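Local coordinates for surface protein R28 (Streptococcus pyogenes, PDB 6S5Z), which is a cell-wall-anchored streptococcal surface protein, probably with a part in infection, here represented by an immunoglobulin-like Rib domain, at residues Glu35-Ser40 with Val64-Gly69. Numbering follows the deposited sequence.
Sequences ELPSNS and VHYPDG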
loop_
_atom_site.group_PDB
_atom_site.type_symbol
_atom_site.label_atom_id
_atom_site.label_comp_id
_atom_site.label_asym_id
_atom_site.label_seq_id
_atom_site.Cartn_x
_atom_site.Cartn_y
_atom_site.Cartn_z
ATOM N N GLU A 35 -8.454 1.994 -10.093
ATOM C CA GLU A 35 -9.672 2.617 -9.594
ATOM C C GLU A 35 -9.404 3.855 -8.746
ATOM O O GLU A 35 -10.327 4.374 -8.105
ATOM C CB GLU A 35 -10.475 1.586 -8.808
ATOM C CG GLU A 35 -10.856 0.411 -9.669
ATOM C CD GLU A 35 -11.562 -0.670 -8.903
ATOM O OE1 GLU A 35 -11.714 -0.514 -7.670
ATOM O OE2 GLU A 35 -11.945 -1.680 -9.534
ATOM N N LEU A 36 -8.157 4.332 -8.723
ATOM C CA LEU A 36 -7.703 5.498 -8.009
ATOM C C LEU A 36 -7.089 6.445 -9.021
ATOM O O LEU A 36 -6.565 5.982 -10.033
ATOM C CB LEU A 36 -6.640 5.117 -6.966
ATOM C CG LEU A 36 -7.032 3.905 -6.109
ATOM C CD1 LEU A 36 -5.900 3.527 -5.166
ATOM C CD2 LEU A 36 -8.332 4.134 -5.336
ATOM N N PRO A 37 -7.108 7.757 -8.782
ATOM C CA PRO A 37 -6.476 8.676 -9.737
ATOM C C PRO A 37 -5.052 8.226 -10.023
ATOM O O PRO A 37 -4.345 7.764 -9.131
ATOM C CB PRO A 37 -6.508 10.024 -9.009
ATOM C CG PRO A 37 -7.654 9.886 -8.031
ATOM C CD PRO A 37 -7.593 8.459 -7.582
ATOM N N SER A 38 -4.664 8.279 -11.294
ATOM C CA SER A 38 -3.346 7.771 -11.658
ATOM C C SER A 38 -2.222 8.694 -11.204
ATOM O O SER A 38 -1.065 8.272 -11.229
ATOM C CB SER A 38 -3.273 7.502 -13.163
ATOM O OG SER A 38 -3.500 8.667 -13.925
ATOM N N ASN A 39 -2.522 9.928 -10.791
ATOM C CA ASN A 39 -1.509 10.776 -10.177
ATOM C C ASN A 39 -1.430 10.618 -8.659
ATOM O O ASN A 39 -0.654 11.330 -8.021
ATOM C CB ASN A 39 -1.781 12.237 -10.502
ATOM C CG ASN A 39 -1.438 12.584 -11.924
ATOM O OD1 ASN A 39 -0.761 11.815 -12.625
ATOM N ND2 ASN A 39 -1.893 13.749 -12.363
ATOM N N SER A 40 -2.177 9.685 -8.072
ATOM C CA SER A 40 -1.934 9.339 -6.675
ATOM C C SER A 40 -0.512 8.823 -6.517
ATOM O O SER A 40 0.035 8.186 -7.408
ATOM C CB SER A 40 -2.921 8.262 -6.212
ATOM O OG SER A 40 -4.259 8.653 -6.481
ATOM N N VAL A 64 -1.867 6.088 0.631
ATOM C CA VAL A 64 -2.267 6.504 -0.711
ATOM C C VAL A 64 -2.492 8.012 -0.673
ATOM O O VAL A 64 -3.399 8.492 0.013
ATOM C CB VAL A 64 -3.523 5.757 -1.188
ATOM C CG1 VAL A 64 -3.869 6.145 -2.620
ATOM C CG2 VAL A 64 -3.272 4.296 -1.138
ATOM N N HIS A 65 -1.654 8.770 -1.381
ATOM C CA HIS A 65 -1.701 10.233 -1.357
ATOM C C HIS A 65 -2.455 10.710 -2.592
ATOM O O HIS A 65 -1.963 10.573 -3.711
ATOM C CB HIS A 65 -0.292 10.828 -1.332
ATOM C CG HIS A 65 0.424 10.648 -0.029
ATOM N ND1 HIS A 65 0.580 11.670 0.882
ATOM C CD2 HIS A 65 1.001 9.557 0.526
ATOM C CE1 HIS A 65 1.232 11.217 1.940
ATOM N NE2 HIS A 65 1.504 9.939 1.747
ATOM N N TYR A 66 -3.599 11.323 -2.386
ATOM C CA TYR A 66 -4.454 11.720 -3.489
ATOM C C TYR A 66 -4.103 13.122 -3.951
ATOM O O TYR A 66 -3.443 13.879 -3.230
ATOM C CB TYR A 66 -5.911 11.670 -3.059
ATOM C CG TYR A 66 -6.385 10.301 -2.703
ATOM C CD1 TYR A 66 -6.543 9.338 -3.678
ATOM C CD2 TYR A 66 -6.698 9.970 -1.387
ATOM C CE1 TYR A 66 -6.991 8.085 -3.364
ATOM C CE2 TYR A 66 -7.154 8.714 -1.067
ATOM C CZ TYR A 66 -7.289 7.777 -2.058
ATOM O OH TYR A 66 -7.738 6.523 -1.748
ATOM N N PRO A 67 -4.522 13.501 -5.161
ATOM C CA PRO A 67 -4.176 14.839 -5.667
ATOM C C PRO A 67 -4.708 15.992 -4.840
ATOM O O PRO A 67 -4.110 17.071 -4.882
ATOM C CB PRO A 67 -4.790 14.855 -7.077
ATOM C CG PRO A 67 -4.864 13.414 -7.463
ATOM C CD PRO A 67 -5.208 12.689 -6.183
ATOM N N ASP A 68 -5.773 15.818 -4.063
ATOM C CA ASP A 68 -6.283 16.943 -3.291
ATOM C C ASP A 68 -5.617 17.039 -1.937
ATOM O O ASP A 68 -6.017 17.871 -1.115
ATOM C CB ASP A 68 -7.810 16.866 -3.131
ATOM C CG ASP A 68 -8.259 15.766 -2.187
ATOM O OD1 ASP A 68 -7.430 14.940 -1.764
ATOM O OD2 ASP A 68 -9.467 15.717 -1.872
ATOM N N GLY A 69 -4.602 16.218 -1.696
ATOM C CA GLY A 69 -3.852 16.260 -0.463
ATOM C C GLY A 69 -4.370 15.370 0.630
ATOM O O GLY A 69 -3.700 15.237 1.661
HETATM O O HOH W 1 -1.324 12.601 -5.678
#
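Pro37 meets two rings of the other segment, those of Tyr66 and Pro67. Its CD comes up to the edge of the phenol, near the ring plane, at 4.1 Å from Tyr66 CD1, while its CB rests against Pro67 CG and CD, the two proline rings set at a slant to each other. Ser40 sits alongside. With OG anti to its own carbonyl carbon (chi1 -53°), the hydroxyl donates to Pro37 O at 2.8 Å, approaching 30° from the carbonyl plane; Ser40 N reaches the same oxygen from the same face, closing the type I turn of residues 37-40 with a double grip. The hydroxyl is thereby held obliquely against the phenol, OG lying 3.7 Å from Tyr66 CD1. Deeper in, Leu36 CD1 meets Val64 CG1 at 4.2 Å, the two side chains crossing at about a right angle, with Tyr42 touching both. Backbone links complete the join: Ser40 CA makes a CA-H...O contact of 3.2 Å with His65 O, and a water donates to both Asn39 O and His65 O. Tyr66 OH is hydrogen-bonded to Asp72 OD2, and Asp72 is a sodium ligand together with Lys6 and Tyr9. The contact thus ties the loop entering edge strand 41-44 to the turn between antiparallel strands 56-65 and 71-81, at the sodium-binding end of the immunoglobulin-like Rib fold.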